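Local coordinates for iron Transport-associated domain protein (PDB 4H8Q) that binds heme through a NEAT domain and, as part of the hemophore IsdX2, probably scavenges it from methemoglobin, at residues A[21-25]-A[26-30]. The protein carries 1 engineered substitution. Residues are numbered along the deposited sequence; the frame is centred on the assembly and turned at random.
With HEM (protoporphyrin IX containing Fe), chain B.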
ATOM      1  N   LYS A  21      -0.526  -3.830   8.045  1.00 19.22           N
ATOM      2  CA  LYS A  21      -0.700  -5.156   7.486  1.00 20.13           C
ATOM      3  C   LYS A  21      -1.688  -5.034   6.331  1.00 19.60           C
ATOM      4  O   LYS A  21      -2.569  -4.166   6.353  1.00 21.03           O
ATOM      5  CB  LYS A  21      -1.273  -6.106   8.550  1.00 25.59           C
ATOM      6  CG  LYS A  21      -0.317  -6.443   9.678  1.00 32.98           C
ATOM      7  CD  LYS A  21      -1.027  -7.236  10.772  1.00 39.14           C
ATOM      8  CE  LYS A  21      -0.079  -7.585  11.920  1.00 46.25           C
ATOM      9  NZ  LYS A  21      -0.794  -8.259  13.049  1.00 46.41           N
ATOM     10  N   VAL A  22      -1.536  -5.884   5.324  1.00 18.42           N
ATOM     11  CA  VAL A  22      -2.532  -5.991   4.268  1.00 15.00           C
ATOM     12  C   VAL A  22      -3.414  -7.194   4.570  1.00 18.17           C
ATOM     13  O   VAL A  22      -2.911  -8.295   4.785  1.00 19.95           O
ATOM     14  CB  VAL A  22      -1.886  -6.159   2.884  1.00 17.34           C
ATOM     15  CG1 VAL A  22      -2.953  -6.139   1.786  1.00 17.24           C
ATOM     16  CG2 VAL A  22      -0.868  -5.036   2.648  1.00 20.14           C
ATOM     17  N   LEU A  23      -4.723  -6.967   4.566  1.00 18.15           N
ATOM     18  CA  LEU A  23      -5.700  -7.986   4.936  1.00 19.64           C
ATOM     19  C   LEU A  23      -6.484  -8.483   3.732  1.00 17.03           C
ATOM     20  O   LEU A  23      -6.790  -7.727   2.813  1.00 18.61           O
ATOM     21  CB  LEU A  23      -6.666  -7.410   5.973  1.00 18.96           C
ATOM     22  CG  LEU A  23      -6.046  -6.838   7.246  1.00 18.85           C
ATOM     23  CD1 LEU A  23      -7.132  -6.202   8.123  1.00 23.77           C
ATOM     24  CD2 LEU A  23      -5.269  -7.923   8.009  1.00 22.27           C
ATOM     25  N   LYS A  24      -6.813  -9.770   3.736  1.00 16.88           N
ATOM     26  CA  LYS A  24      -7.689 -10.333   2.728  1.00 17.30           C
ATOM     27  C   LYS A  24      -9.058  -9.650   2.779  1.00 16.90           C
ATOM     28  O   LYS A  24      -9.568  -9.363   3.862  1.00 20.75           O
ATOM     29  CB  LYS A  24      -7.803 -11.842   2.964  1.00 20.59           C
ATOM     30  CG  LYS A  24      -8.745 -12.556   2.034  1.00 22.21           C
ATOM     31  CD  LYS A  24      -8.692 -14.061   2.285  1.00 28.60           C
ATOM     32  CE  LYS A  24      -9.691 -14.798   1.411  1.00 35.66           C
ATOM     33  NZ  LYS A  24      -9.649 -16.262   1.660  1.00 42.63           N
ATOM     34  N   ASP A  25      -9.628  -9.388   1.609  1.00 19.66           N
ATOM     35  CA  ASP A  25     -10.844  -8.585   1.468  1.00 18.75           C
ATOM     36  C   ASP A  25     -11.955  -9.037   2.426  1.00 21.55           C
ATOM     37  O   ASP A  25     -12.337 -10.210   2.424  1.00 23.09           O
ATOM     38  CB  ASP A  25     -11.341  -8.657   0.026  1.00 22.33           C
ATOM     39  CG  ASP A  25     -12.518  -7.723  -0.248  1.00 23.21           C
ATOM     40  OD1 ASP A  25     -12.518  -6.578   0.251  1.00 23.51           O
ATOM     41  OD2 ASP A  25     -13.440  -8.145  -0.982  1.00 25.52           O
ATOM     42  N   LYS A  26     -12.443  -8.100   3.238  1.00 21.02           N
ATOM     43  CA  LYS A  26     -13.567  -8.341   4.153  1.00 25.73           C
ATOM     44  C   LYS A  26     -13.247  -9.326   5.282  1.00 26.69           C
ATOM     45  O   LYS A  26     -14.156  -9.924   5.870  1.00 28.34           O
ATOM     46  CB  LYS A  26     -14.810  -8.795   3.383  1.00 26.04           C
ATOM     47  CG  LYS A  26     -15.270  -7.821   2.304  1.00 32.83           C
ATOM     48  CD  LYS A  26     -16.573  -8.296   1.669  1.00 38.04           C
ATOM     49  CE  LYS A  26     -17.092  -7.316   0.627  1.00 48.08           C
ATOM     50  NZ  LYS A  26     -16.368  -7.421  -0.672  1.00 45.98           N
ATOM     51  N   THR A  27     -11.963  -9.488   5.592  1.00 20.03           N
ATOM     52  CA  THR A  27     -11.532 -10.384   6.660  1.00 20.99           C
ATOM     53  C   THR A  27     -10.500  -9.749   7.570  1.00 25.75           C
ATOM     54  O   THR A  27      -9.990  -8.653   7.287  1.00 24.30           O
ATOM     55  CB  THR A  27     -10.891 -11.673   6.108  1.00 23.31           C
ATOM     56  OG1 THR A  27      -9.538 -11.405   5.707  1.00 24.03           O
ATOM     57  CG2 THR A  27     -11.675 -12.215   4.935  1.00 24.72           C
ATOM     58  N   GLU A  28     -10.199 -10.436   8.670  1.00 22.39           N
ATOM     59  CA  GLU A  28      -9.082 -10.073   9.530  1.00 23.20           C
ATOM     60  C   GLU A  28      -7.903 -11.012   9.281  1.00 22.84           C
ATOM     61  O   GLU A  28      -6.982 -11.090  10.094  1.00 26.08           O
ATOM     62  CB  GLU A  28      -9.500 -10.114  11.002  1.00 26.01           C
ATOM     63  CG  GLU A  28     -10.555  -9.074  11.377  1.00 30.63           C
ATOM     64  CD  GLU A  28     -10.007  -7.654  11.406  1.00 36.35           C
ATOM     65  OE1 GLU A  28      -8.776  -7.490  11.553  1.00 36.47           O
ATOM     66  OE2 GLU A  28     -10.808  -6.700  11.291  1.00 39.09           O
ATOM     67  N   GLU A  29      -7.941 -11.715   8.150  1.00 22.27           N
ATOM     68  CA  GLU A  29      -6.871 -12.628   7.757  1.00 22.55           C
ATOM     69  C   GLU A  29      -5.783 -11.889   6.991  1.00 25.75           C
ATOM     70  O   GLU A  29      -6.078 -10.996   6.201  1.00 22.35           O
ATOM     71  CB  GLU A  29      -7.426 -13.747   6.879  1.00 23.12           C
ATOM     72  CG  GLU A  29      -8.430 -14.634   7.609  1.00 25.98           C
ATOM     73  CD  GLU A  29      -9.006 -15.714   6.719  1.00 34.20           C
ATOM     74  OE1 GLU A  29      -8.254 -16.646   6.365  1.00 35.05           O
ATOM     75  OE2 GLU A  29     -10.211 -15.638   6.381  1.00 30.31           O
ATOM     76  N   ILE A  30      -4.531 -12.271   7.218  1.00 22.62           N
ATOM     77  CA  ILE A  30      -3.421 -11.638   6.503  1.00 19.92           C
ATOM     78  C   ILE A  30      -3.456 -12.000   5.031  1.00 20.73           C
ATOM     79  O   ILE A  30      -3.586 -13.170   4.669  1.00 23.02           O
ATOM     80  CB  ILE A  30      -2.055 -12.020   7.099  1.00 23.14           C
ATOM     81  CG1 ILE A  30      -2.017 -11.681   8.588  1.00 33.07           C
ATOM     82  CG2 ILE A  30      -0.930 -11.290   6.369  1.00 25.22           C
ATOM     83  CD1 ILE A  30      -2.293 -10.225   8.887  1.00 31.59           C
TER
HETATM   84  CHA HEM B 201      -4.622 -15.185  -3.632  1.00 23.25           C
HETATM   85  CHB HEM B 201      -0.824 -17.824  -5.104  1.00 22.75           C
HETATM   86  CHC HEM B 201       1.705 -13.771  -6.035  1.00 22.11           C
HETATM   87  CHD HEM B 201      -1.848 -11.141  -4.012  1.00 20.78           C
HETATM   88  C1A HEM B 201      -3.815 -16.241  -3.959  1.00 21.03           C
HETATM   89  C2A HEM B 201      -4.176 -17.644  -3.877  1.00 20.33           C
HETATM   90  C3A HEM B 201      -3.118 -18.357  -4.279  1.00 20.30           C
HETATM   91  C4A HEM B 201      -2.060 -17.444  -4.644  1.00 22.42           C
HETATM   92  CMA HEM B 201      -3.015 -19.895  -4.364  1.00 21.90           C
HETATM   93  CAA HEM B 201      -5.538 -18.196  -3.382  1.00 22.49           C
HETATM   94  CBA HEM B 201      -5.669 -17.949  -1.879  1.00 31.07           C
HETATM   95  CGA HEM B 201      -4.559 -18.608  -1.088  1.00 35.96           C
HETATM   96  O1A HEM B 201      -4.241 -19.794  -1.356  1.00 39.74           O
HETATM   97  O2A HEM B 201      -3.990 -17.969  -0.163  1.00 36.76           O
HETATM   98  C1B HEM B 201       0.186 -16.958  -5.456  1.00 21.91           C
HETATM   99  C2B HEM B 201       1.506 -17.356  -5.883  1.00 21.13           C
HETATM  100  C3B HEM B 201       2.208 -16.254  -6.139  1.00 20.98           C
HETATM  101  C4B HEM B 201       1.358 -15.102  -5.891  1.00 21.95           C
HETATM  102  CMB HEM B 201       2.013 -18.813  -5.993  1.00 20.16           C
HETATM  103  CAB HEM B 201       3.674 -16.246  -6.624  1.00 24.12           C
HETATM  104  CBB HEM B 201       4.334 -15.097  -6.728  1.00 34.63           C
HETATM  105  C1C HEM B 201       0.978 -12.705  -5.541  1.00 21.06           C
HETATM  106  C2C HEM B 201       1.404 -11.317  -5.525  1.00 19.01           C
HETATM  107  C3C HEM B 201       0.427 -10.587  -4.972  1.00 18.40           C
HETATM  108  C4C HEM B 201      -0.660 -11.486  -4.612  1.00 19.28           C
HETATM  109  CMC HEM B 201       2.753 -10.792  -6.076  1.00 22.61           C
HETATM  110  CAC HEM B 201       0.445  -9.060  -4.752  1.00 21.28           C
HETATM  111  CBC HEM B 201      -0.664  -8.450  -4.336  1.00 31.07           C
HETATM  112  C1D HEM B 201      -2.894 -11.994  -3.751  1.00 18.92           C
HETATM  113  C2D HEM B 201      -4.149 -11.557  -3.198  1.00 19.12           C
HETATM  114  C3D HEM B 201      -5.008 -12.799  -3.076  1.00 19.93           C
HETATM  115  C4D HEM B 201      -4.194 -13.880  -3.573  1.00 19.35           C
HETATM  116  CMD HEM B 201      -4.541 -10.127  -2.802  1.00 16.31           C
HETATM  117  CAD HEM B 201      -6.450 -12.879  -2.544  1.00 18.56           C
HETATM  118  CBD HEM B 201      -6.454 -13.489  -1.150  1.00 20.52           C
HETATM  119  CGD HEM B 201      -5.617 -12.691  -0.191  1.00 22.70           C
HETATM  120  O1D HEM B 201      -5.797 -11.441  -0.077  1.00 18.31           O
HETATM  121  O2D HEM B 201      -4.768 -13.325   0.488  1.00 19.99           O
HETATM  122  NA  HEM B 201      -2.524 -16.156  -4.430  1.00 17.31           N
HETATM  123  NB  HEM B 201       0.128 -15.573  -5.471  1.00 18.61           N
HETATM  124  NC  HEM B 201      -0.277 -12.764  -4.966  1.00 17.08           N
HETATM  125  ND  HEM B 201      -2.952 -13.373  -3.963  1.00 18.38           N
HETATM  126 FE   HEM B 201      -1.500 -14.449  -4.919  1.00 20.52          FE
HETATM  127  O   HOH W   1     -11.450 -16.233   3.984  1.00 37.56           O
HETATM  128  O   HOH W   2     -14.369  -4.818  -0.183  1.00 35.37           O
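K24 and T27 meet at the ends of a type II beta turn. The carbonyl of K24 takes two bonds from T27. T27 N donates to K24 O at 3.0 Å, and T27 OG1 donates to it at 2.8 Å. Both come from one face of the carbonyl plane, with OG1 well above it. A chi1 of 79° sets OG1 between the threonine's own N and C, where it also accepts from E29 N in an ST turn. The returning chain makes a single beta bridge, L23 with I30, where K24 N donates to E29 O at 2.8 Å. D25 and K26 occupy the corner of the turn, their side chains alongside and pointing the same way. K26 bends at its last torsion (chi4 78°) to bring NZ within 3.0 Å of D25 OD2, a salt bridge on the syn side. D25 OD1 accepts a hydrogen bond from Q121 NE2. I30 CD1 touches both K21 CD (3.8 Å) and L23 CD2 (3.9 Å). K24 runs out extended, its CG beside a heme propionate, and a water links its NZ to E29 OE2. The reversal follows strand 14-24 of the antiparallel barrel, beside strand 114-125, and leads towards S31 and M32, which hydrogen-bond the heme.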